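PDB 5MAL: lipase from Streptomyces rimosus, which hydrolyses triacylglycerols and other esters of fatty acids, preferring medium-length acyl chains, and is a secreted serine esterase of the GDSL lipolytic family. Local coordinates for residues Thr57-Thr66 / Gln119-Arg130; Asp83-Cys93 / Arg104-Ile112. All blocks are in the same frame, centred on the assembly; numbering follows the deposited sequence.

Contact 1. Residues Thr57-Thr66 / Gln119-Arg130; sequences TGDVLAKQLT and QLDQVYDAIDSR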
loop_
_atom_site.group_PDB
_atom_site.type_symbol
_atom_site.label_atom_id
_atom_site.label_comp_id
_atom_site.label_asym_id
_atom_site.label_seq_id
_atom_site.Cartn_x
_atom_site.Cartn_y
_atom_site.Cartn_z
ATOM N N THR A 57 6.996 -8.773 -2.035
ATOM C CA THR A 57 8.010 -8.854 -0.989
ATOM C C THR A 57 9.371 -9.258 -1.568
ATOM O O THR A 57 10.404 -8.763 -1.127
ATOM C CB THR A 57 7.614 -9.848 0.116
ATOM O OG1 THR A 57 7.381 -11.134 -0.464
ATOM C CG2 THR A 57 6.350 -9.379 0.853
ATOM N N GLY A 58 9.354 -10.139 -2.566
ATOM C CA GLY A 58 10.571 -10.607 -3.211
ATOM C C GLY A 58 11.279 -9.511 -3.984
ATOM O O GLY A 58 12.508 -9.475 -4.075
ATOM N N ASP A 59 10.493 -8.604 -4.546
ATOM C CA ASP A 59 11.038 -7.469 -5.269
ATOM C C ASP A 59 11.639 -6.473 -4.293
ATOM O O ASP A 59 12.632 -5.818 -4.596
ATOM C CB ASP A 59 9.955 -6.813 -6.115
ATOM C CG ASP A 59 9.348 -7.779 -7.101
ATOM O OD1 ASP A 59 10.114 -8.321 -7.929
ATOM O OD2 ASP A 59 8.132 -8.033 -7.020
ATOM N N VAL A 60 11.031 -6.362 -3.118
ATOM C CA VAL A 60 11.580 -5.488 -2.098
ATOM C C VAL A 60 12.969 -6.012 -1.724
ATOM O O VAL A 60 13.934 -5.246 -1.642
ATOM C CB VAL A 60 10.674 -5.398 -0.850
ATOM C CG1 VAL A 60 11.351 -4.578 0.218
ATOM C CG2 VAL A 60 9.321 -4.764 -1.214
ATOM N N LEU A 61 13.066 -7.324 -1.552
ATOM C CA LEU A 61 14.341 -7.963 -1.207
ATOM C C LEU A 61 15.387 -7.804 -2.312
ATOM O O LEU A 61 16.556 -7.530 -2.042
ATOM C CB LEU A 61 14.111 -9.443 -0.914
ATOM C CG LEU A 61 13.236 -9.736 0.308
ATOM C CD1 LEU A 61 12.935 -11.217 0.427
ATOM C CD2 LEU A 61 13.915 -9.238 1.553
ATOM N N ALA A 62 14.959 -7.950 -3.561
ATOM C CA ALA A 62 15.895 -7.948 -4.685
ATOM C C ALA A 62 16.307 -6.562 -5.177
ATOM O O ALA A 62 17.394 -6.402 -5.719
ATOM C CB ALA A 62 15.301 -8.741 -5.853
ATOM N N LYS A 63 15.445 -5.564 -5.008
ATOM C CA LYS A 63 15.647 -4.305 -5.706
ATOM C C LYS A 63 15.573 -3.074 -4.810
ATOM O O LYS A 63 16.025 -2.004 -5.217
ATOM C CB LYS A 63 14.617 -4.144 -6.839
ATOM C CG LYS A 63 14.823 -5.062 -8.057
ATOM C CD LYS A 63 13.882 -4.689 -9.208
ATOM C CE LYS A 63 12.419 -4.790 -8.788
ATOM N NZ LYS A 63 11.572 -5.607 -9.715
ATOM N N GLN A 64 14.986 -3.207 -3.619
ATOM C CA GLN A 64 14.585 -2.012 -2.854
ATOM C C GLN A 64 15.336 -1.728 -1.556
ATOM O O GLN A 64 15.301 -0.603 -1.054
ATOM C CB GLN A 64 13.099 -2.094 -2.508
ATOM C CG GLN A 64 12.175 -2.224 -3.713
ATOM C CD GLN A 64 10.737 -1.985 -3.319
ATOM O OE1 GLN A 64 10.469 -1.572 -2.188
ATOM N NE2 GLN A 64 9.808 -2.227 -4.241
ATOM N N LEU A 65 15.988 -2.732 -0.986
ATOM C CA LEU A 65 16.588 -2.527 0.329
ATOM C C LEU A 65 17.985 -1.917 0.264
ATOM O O LEU A 65 18.588 -1.637 1.300
ATOM C CB LEU A 65 16.634 -3.841 1.098
ATOM C CG LEU A 65 15.274 -4.450 1.438
ATOM C CD1 LEU A 65 15.459 -5.823 2.033
ATOM C CD2 LEU A 65 14.486 -3.553 2.392
ATOM N N THR A 66 18.491 -1.689 -0.944
ATOM C CA THR A 66 19.858 -1.198 -1.120
ATOM C C THR A 66 20.244 0.003 -0.222
ATOM O O THR A 66 21.304 -0.026 0.411
ATOM C CB THR A 66 20.120 -0.848 -2.597
ATOM O OG1 THR A 66 19.957 -2.034 -3.387
ATOM C CG2 THR A 66 21.519 -0.300 -2.792
ATOM N N GLN A 119 6.365 -14.076 4.400
ATOM C CA GLN A 119 7.043 -13.262 3.414
ATOM C C GLN A 119 7.247 -11.871 3.965
ATOM O O GLN A 119 8.242 -11.227 3.669
ATOM C CB GLN A 119 6.254 -13.209 2.122
ATOM C CG GLN A 119 6.088 -14.562 1.487
ATOM C CD GLN A 119 5.369 -14.445 0.190
ATOM O OE1 GLN A 119 4.249 -13.932 0.142
ATOM N NE2 GLN A 119 6.001 -14.902 -0.883
ATOM N N LEU A 120 6.299 -11.406 4.772
ATOM C CA LEU A 120 6.496 -10.132 5.455
ATOM C C LEU A 120 7.693 -10.233 6.396
ATOM O O LEU A 120 8.539 -9.329 6.443
ATOM C CB LEU A 120 5.244 -9.715 6.220
ATOM C CG LEU A 120 4.028 -9.400 5.353
ATOM C CD1 LEU A 120 2.854 -9.070 6.252
ATOM C CD2 LEU A 120 4.348 -8.245 4.412
ATOM N N ASP A 121 7.767 -11.340 7.135
ATOM C CA ASP A 121 8.899 -11.570 8.021
ATOM C C ASP A 121 10.216 -11.488 7.265
ATOM O O ASP A 121 11.190 -10.943 7.777
ATOM C CB ASP A 121 8.781 -12.926 8.719
ATOM C CG ASP A 121 7.829 -12.897 9.882
ATOM O OD1 ASP A 121 7.602 -11.801 10.446
ATOM O OD2 ASP A 121 7.321 -13.973 10.253
ATOM N N GLN A 122 10.245 -12.028 6.049
ATOM C CA GLN A 122 11.439 -11.961 5.218
ATOM C C GLN A 122 11.900 -10.528 5.052
ATOM O O GLN A 122 13.077 -10.210 5.240
ATOM C CB GLN A 122 11.186 -12.587 3.849
ATOM C CG GLN A 122 11.188 -14.091 3.861
ATOM C CD GLN A 122 11.071 -14.659 2.472
ATOM O OE1 GLN A 122 10.096 -14.399 1.758
ATOM N NE2 GLN A 122 12.080 -15.414 2.060
ATOM N N VAL A 123 10.955 -9.660 4.704
ATOM C CA VAL A 123 11.284 -8.264 4.521
ATOM C C VAL A 123 11.613 -7.632 5.865
ATOM O O VAL A 123 12.595 -6.894 5.986
ATOM C CB VAL A 123 10.130 -7.495 3.856
ATOM C CG1 VAL A 123 10.471 -6.008 3.772
ATOM C CG2 VAL A 123 9.849 -8.060 2.475
ATOM N N TYR A 124 10.792 -7.905 6.871
ATOM C CA TYR A 124 10.936 -7.180 8.131
ATOM C C TYR A 124 12.239 -7.597 8.825
ATOM O O TYR A 124 12.882 -6.777 9.480
ATOM C CB TYR A 124 9.746 -7.412 9.059
ATOM C CG TYR A 124 8.404 -6.916 8.547
ATOM C CD1 TYR A 124 8.292 -6.187 7.362
ATOM C CD2 TYR A 124 7.249 -7.171 9.271
ATOM C CE1 TYR A 124 7.038 -5.752 6.909
ATOM C CE2 TYR A 124 6.020 -6.753 8.840
ATOM C CZ TYR A 124 5.912 -6.043 7.673
ATOM O OH TYR A 124 4.654 -5.660 7.297
ATOM N N ASP A 125 12.620 -8.866 8.674
ATOM C CA ASP A 125 13.903 -9.342 9.193
ATOM C C ASP A 125 15.054 -8.567 8.568
ATOM O O ASP A 125 16.049 -8.242 9.231
ATOM C CB ASP A 125 14.112 -10.829 8.901
ATOM C CG ASP A 125 13.338 -11.729 9.822
ATOM O OD1 ASP A 125 12.853 -11.270 10.877
ATOM O OD2 ASP A 125 13.232 -12.923 9.486
ATOM N N ALA A 126 14.938 -8.313 7.272
ATOM C CA ALA A 126 15.975 -7.575 6.572
ATOM C C ALA A 126 16.061 -6.164 7.145
ATOM O O ALA A 126 17.143 -5.659 7.430
ATOM C CB ALA A 126 15.703 -7.555 5.100
ATOM N N ILE A 127 14.911 -5.535 7.346
ATOM C CA ILE A 127 14.894 -4.205 7.949
ATOM C C ILE A 127 15.468 -4.235 9.367
ATOM O O ILE A 127 16.246 -3.351 9.754
ATOM C CB ILE A 127 13.469 -3.627 7.959
ATOM C CG1 ILE A 127 13.035 -3.326 6.528
ATOM C CG2 ILE A 127 13.417 -2.369 8.799
ATOM C CD1 ILE A 127 11.535 -3.165 6.348
ATOM N N ASP A 128 15.083 -5.249 10.138
ATOM C CA ASP A 128 15.618 -5.439 11.489
ATOM C C ASP A 128 17.131 -5.412 11.511
ATOM O O ASP A 128 17.751 -4.758 12.352
ATOM C CB ASP A 128 15.165 -6.777 12.073
ATOM C CG ASP A 128 13.737 -6.760 12.571
ATOM O OD1 ASP A 128 13.230 -5.680 12.928
ATOM O OD2 ASP A 128 13.131 -7.853 12.618
ATOM N N SER A 129 17.708 -6.149 10.574
ATOM C CA SER A 129 19.149 -6.351 10.517
ATOM C C SER A 129 19.872 -5.111 10.013
ATOM O O SER A 129 20.845 -4.663 10.618
ATOM C CB SER A 129 19.480 -7.548 9.623
ATOM O OG SER A 129 20.879 -7.658 9.419
ATOM N N ARG A 130 19.394 -4.558 8.908
ATOM C CA ARG A 130 20.115 -3.465 8.264
ATOM C C ARG A 130 19.954 -2.118 8.937
ATOM O O ARG A 130 20.881 -1.305 8.948
ATOM C CB ARG A 130 19.674 -3.353 6.806
ATOM C CG ARG A 130 19.859 -4.652 6.041
ATOM C CD ARG A 130 20.008 -4.404 4.569
ATOM N NE ARG A 130 19.646 -5.585 3.791
ATOM C CZ ARG A 130 19.728 -5.657 2.469
ATOM N NH1 ARG A 130 20.166 -4.614 1.768
ATOM N NH2 ARG A 130 19.375 -6.773 1.849
HETATM O O HOH W 1 9.628 -12.851 -0.319
HETATM O O HOH W 2 21.257 -2.242 2.425
#

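Contact 2. Residues Asp83-Cys93 / Arg104-Ile112; sequences DAGFADTMTTC and RIAKARAYI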
loop_
_atom_site.group_PDB
_atom_site.type_symbol
_atom_site.label_atom_id
_atom_site.label_comp_id
_atom_site.label_asym_id
_atom_site.label_seq_id
_atom_site.Cartn_x
_atom_site.Cartn_y
_atom_site.Cartn_z
ATOM N N ASP A 83 1.788 -9.668 -3.577
ATOM C CA ASP A 83 2.050 -11.057 -3.227
ATOM C C ASP A 83 0.742 -11.836 -3.225
ATOM O O ASP A 83 0.689 -12.984 -3.652
ATOM C CB ASP A 83 2.725 -11.159 -1.864
ATOM C CG ASP A 83 4.060 -10.448 -1.830
ATOM O OD1 ASP A 83 4.060 -9.215 -1.767
ATOM O OD2 ASP A 83 5.109 -11.123 -1.891
ATOM N N ALA A 84 -0.317 -11.184 -2.760
ATOM C CA ALA A 84 -1.615 -11.822 -2.652
ATOM C C ALA A 84 -2.375 -11.712 -3.975
ATOM O O ALA A 84 -3.471 -12.246 -4.116
ATOM C CB ALA A 84 -2.410 -11.202 -1.515
ATOM N N GLY A 85 -1.769 -11.028 -4.942
ATOM C CA GLY A 85 -2.345 -10.875 -6.267
ATOM C C GLY A 85 -3.539 -9.942 -6.315
ATOM O O GLY A 85 -4.542 -10.251 -6.958
ATOM N N PHE A 86 -3.439 -8.792 -5.653
ATOM C CA PHE A 86 -4.561 -7.857 -5.593
ATOM C C PHE A 86 -4.901 -7.239 -6.945
ATOM O O PHE A 86 -6.072 -7.176 -7.318
ATOM C CB PHE A 86 -4.282 -6.737 -4.588
ATOM C CG PHE A 86 -4.796 -7.026 -3.209
ATOM C CD1 PHE A 86 -5.127 -8.318 -2.841
ATOM C CD2 PHE A 86 -4.941 -6.010 -2.279
ATOM C CE1 PHE A 86 -5.596 -8.592 -1.569
ATOM C CE2 PHE A 86 -5.409 -6.278 -1.009
ATOM C CZ PHE A 86 -5.740 -7.570 -0.653
ATOM N N ALA A 87 -3.882 -6.764 -7.656
ATOM C CA ALA A 87 -4.083 -6.170 -8.975
ATOM C C ALA A 87 -4.794 -7.159 -9.895
ATOM O O ALA A 87 -5.846 -6.843 -10.469
ATOM C CB ALA A 87 -2.753 -5.733 -9.575
ATOM N N ASP A 88 -4.217 -8.354 -10.014
ATOM C CA ASP A 88 -4.801 -9.447 -10.785
ATOM C C ASP A 88 -6.239 -9.746 -10.359
ATOM O O ASP A 88 -7.122 -9.954 -11.197
ATOM C CB ASP A 88 -3.951 -10.710 -10.638
ATOM C CG ASP A 88 -4.420 -11.845 -11.542
ATOM O OD1 ASP A 88 -5.424 -12.519 -11.208
ATOM O OD2 ASP A 88 -3.776 -12.069 -12.589
ATOM N N THR A 89 -6.459 -9.785 -9.048
ATOM C CA THR A 89 -7.788 -10.023 -8.506
ATOM C C THR A 89 -8.796 -8.958 -8.937
ATOM O O THR A 89 -9.903 -9.275 -9.386
ATOM C CB THR A 89 -7.754 -10.073 -6.990
ATOM O OG1 THR A 89 -6.991 -11.209 -6.573
ATOM C CG2 THR A 89 -9.156 -10.196 -6.461
ATOM N N MET A 90 -8.415 -7.695 -8.793
ATOM C CA MET A 90 -9.292 -6.594 -9.192
ATOM C C MET A 90 -9.630 -6.679 -10.668
ATOM O O MET A 90 -10.771 -6.474 -11.058
ATOM C CB MET A 90 -8.654 -5.235 -8.882
ATOM C CG MET A 90 -8.322 -5.015 -7.410
ATOM S SD MET A 90 -9.520 -5.759 -6.289
ATOM C CE MET A 90 -10.963 -4.788 -6.632
ATOM N N THR A 91 -8.631 -6.985 -11.486
ATOM C CA THR A 91 -8.841 -7.099 -12.922
ATOM C C THR A 91 -9.846 -8.202 -13.243
ATOM O O THR A 91 -10.789 -8.004 -14.028
ATOM C CB THR A 91 -7.513 -7.365 -13.652
ATOM O OG1 THR A 91 -6.740 -6.156 -13.672
ATOM C CG2 THR A 91 -7.760 -7.838 -15.084
ATOM N N THR A 92 -9.652 -9.352 -12.609
ATOM C CA THR A 92 -10.512 -10.507 -12.809
ATOM C C THR A 92 -11.931 -10.169 -12.400
ATOM O O THR A 92 -12.889 -10.493 -13.101
ATOM C CB THR A 92 -10.013 -11.728 -11.999
ATOM O OG1 THR A 92 -8.851 -12.278 -12.629
ATOM C CG2 THR A 92 -11.094 -12.797 -11.891
ATOM N N CYS A 93 -12.052 -9.489 -11.267
ATOM C CA CYS A 93 -13.351 -9.128 -10.717
ATOM C C CYS A 93 -14.161 -8.225 -11.622
ATOM O O CYS A 93 -15.380 -8.290 -11.642
ATOM C CB CYS A 93 -13.181 -8.438 -9.374
ATOM S SG CYS A 93 -12.788 -9.569 -8.068
ATOM N N ARG A 104 -11.686 -15.601 -6.868
ATOM C CA ARG A 104 -10.373 -14.982 -6.952
ATOM C C ARG A 104 -10.000 -14.324 -5.628
ATOM O O ARG A 104 -8.868 -14.445 -5.173
ATOM C CB ARG A 104 -10.342 -13.963 -8.095
ATOM C CG ARG A 104 -8.971 -13.400 -8.393
ATOM C CD ARG A 104 -8.020 -14.494 -8.844
ATOM N NE ARG A 104 -6.633 -14.035 -8.891
ATOM C CZ ARG A 104 -5.807 -14.043 -7.845
ATOM N NH1 ARG A 104 -6.227 -14.486 -6.664
ATOM N NH2 ARG A 104 -4.557 -13.609 -7.981
ATOM N N ILE A 105 -10.958 -13.624 -5.020
ATOM C CA ILE A 105 -10.780 -13.030 -3.700
ATOM C C ILE A 105 -10.479 -14.077 -2.638
ATOM O O ILE A 105 -9.602 -13.896 -1.786
ATOM C CB ILE A 105 -12.035 -12.264 -3.251
ATOM C CG1 ILE A 105 -12.371 -11.152 -4.235
ATOM C CG2 ILE A 105 -11.824 -11.703 -1.845
ATOM C CD1 ILE A 105 -11.480 -10.002 -4.094
ATOM N N ALA A 106 -11.236 -15.166 -2.672
ATOM C CA ALA A 106 -11.028 -16.241 -1.707
ATOM C C ALA A 106 -9.601 -16.766 -1.807
ATOM O O ALA A 106 -8.954 -17.033 -0.791
ATOM C CB ALA A 106 -12.035 -17.368 -1.935
ATOM N N LYS A 107 -9.112 -16.898 -3.035
ATOM C CA LYS A 107 -7.759 -17.387 -3.266
ATOM C C LYS A 107 -6.777 -16.356 -2.717
ATOM O O LYS A 107 -5.822 -16.700 -2.042
ATOM C CB LYS A 107 -7.530 -17.659 -4.759
ATOM C CG LYS A 107 -6.078 -17.885 -5.167
ATOM C CD LYS A 107 -5.946 -18.013 -6.677
ATOM C CE LYS A 107 -4.484 -18.001 -7.108
ATOM N NZ LYS A 107 -4.334 -18.070 -8.595
ATOM N N ALA A 108 -7.052 -15.082 -2.972
ATOM C CA ALA A 108 -6.202 -14.010 -2.468
ATOM C C ALA A 108 -6.209 -14.000 -0.951
ATOM O O ALA A 108 -5.173 -13.809 -0.318
ATOM C CB ALA A 108 -6.663 -12.653 -3.016
ATOM N N ARG A 109 -7.380 -14.215 -0.362
ATOM C CA ARG A 109 -7.504 -14.143 1.087
ATOM C C ARG A 109 -6.817 -15.329 1.746
ATOM O O ARG A 109 -6.267 -15.199 2.836
ATOM C CB ARG A 109 -8.968 -14.080 1.508
ATOM C CG ARG A 109 -9.617 -12.748 1.179
ATOM C CD ARG A 109 -11.027 -12.716 1.695
ATOM N NE ARG A 109 -11.032 -12.697 3.150
ATOM C CZ ARG A 109 -12.103 -12.940 3.894
ATOM N NH1 ARG A 109 -13.262 -13.239 3.315
ATOM N NH2 ARG A 109 -12.009 -12.889 5.214
ATOM N N ALA A 110 -6.849 -16.481 1.085
ATOM C CA ALA A 110 -6.107 -17.632 1.587
ATOM C C ALA A 110 -4.624 -17.293 1.609
ATOM O O ALA A 110 -3.920 -17.631 2.560
ATOM C CB ALA A 110 -6.366 -18.860 0.740
ATOM N N TYR A 111 -4.161 -16.609 0.563
ATOM C CA TYR A 111 -2.764 -16.209 0.470
ATOM C C TYR A 111 -2.389 -15.290 1.609
ATOM O O TYR A 111 -1.397 -15.507 2.305
ATOM C CB TYR A 111 -2.468 -15.507 -0.851
ATOM C CG TYR A 111 -0.982 -15.375 -1.100
ATOM C CD1 TYR A 111 -0.226 -14.391 -0.463
ATOM C CD2 TYR A 111 -0.332 -16.244 -1.961
ATOM C CE1 TYR A 111 1.136 -14.279 -0.685
ATOM C CE2 TYR A 111 1.026 -16.133 -2.196
ATOM C CZ TYR A 111 1.755 -15.160 -1.551
ATOM O OH TYR A 111 3.110 -15.075 -1.791
ATOM N N ILE A 112 -3.182 -14.239 1.766
ATOM C CA ILE A 112 -2.983 -13.273 2.829
ATOM C C ILE A 112 -2.892 -13.917 4.199
ATOM O O ILE A 112 -1.987 -13.615 4.978
ATOM C CB ILE A 112 -4.118 -12.268 2.850
ATOM C CG1 ILE A 112 -4.063 -11.400 1.590
ATOM C CG2 ILE A 112 -4.062 -11.439 4.113
ATOM C CD1 ILE A 112 -5.375 -10.700 1.266
HETATM O O HOH W 3 5.416 -13.391 -3.353
HETATM O O HOH W 4 -3.922 -14.737 -5.101
#

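Contact 1. Residues Thr57-Thr66 / Gln119-Arg130
L65 CB lies over one face of the R130 guanidinium, offset toward the rim, 3.7 Å from NH1. Water 2 sits at the edge of the same group, in its plane. It accepts from R130 NH1 at 2.7 Å and can donate to L65 O. The R130 chain is extended from CG to NE, and the L65 and R130 side chains cross at about a right angle.

The middle of the contact is apolar. L65 CD1 touches A126 CB at 3.5 Å, and CD2 turns to I127. CG set beside the backbone N (chi1 -64°) sends the L61 branch across Q122 and V123, with CD2 near V123 CA and Q122 O. V60 and V123 meet through their CG1 methyls at 3.9 Å. V123 CG2 packs on T57 CB at 3.7 Å.

At the other end T57 OG1 lies 3.5 Å from Q119 CB. The hydroxyl is hydrogen-bonded to D83 and also accepts from water 1, which donates to Q122 OE1 as well. The two helix segments run roughly parallel, 28° apart, with axes 9.4 Å from each other. L65 and I127 also reach L7 of strand 3-8, as expected for helices layered on an alpha/beta/alpha SGNH core.

The chemistry implies a greasy seam between helix 57-64, the turn after it and helix 98-130, with water-mediated polar links toward both ends.

Contact 2. Residues Asp83-Cys93 / Arg104-Ile112
R104 NE donates to D88 OD1 at 3.0 Å, within a salt bridge. The bond is fairly straight, 163° at the hydrogen. The carboxylate is met on its anti side and the two planes are 50° apart. R104 has CG opposite its backbone N (chi1 -172°) and then bends at chi2, which brings the guanidinium over T89 and up to D88. T89 OG1 sits over the centre of one guanidinium face, 3.3 Å above it, and K107 CE lies over the opposite face. This hydroxyl donates to G85 O at 2.7 Å from above the carbonyl plane. T89 N reaches the same oxygen from the other side. Water 4 joins R104 NH1 to A84 O.

Farther along, D83 O lies over one face of the Y111 ring, 3.1 Å above the plane and toward the rim. Water 3 links D83 OD2, the partner of T57, to Y111 OH, whose main partner is Q119.

A84, just ahead of helix 86-96, packs its CB on I112 CG1 at 3.5 Å, and I112 CD1 approaches F86 CE1. T89 CG2 and I105 CD1 are tight at 3.3 Å. C93 SG, in a disulfide with C101, borders I105.

The charge of R104 is thus held by a carboxylate and a water. G85 is the N-cap, and its carbonyl is gripped twice, fixing the start of the helix that carries F86, about 8 Å from the side chains of S10 and H216, the latter assigned by inference.

In the fold
From the N terminus the chain forms strands 3-8 and 46-49, then helix 57-64, the first side of contact 1. It passes through strand 74-78 to D83-C93, turns back, and enters the long helix 98-130. R104-I112 closes the short loop of contact 2 early in that helix. Q119-R130 closes the larger loop of contact 1 at its end, so contact 2 is nested inside contact 1. Their centres are 22 Å apart, yet the two contacts touch where Q119 and D83 each meet polar groups of the other contact. Helix 98-130 thereby ties helix 57-64 to helix 86-96 near the active site.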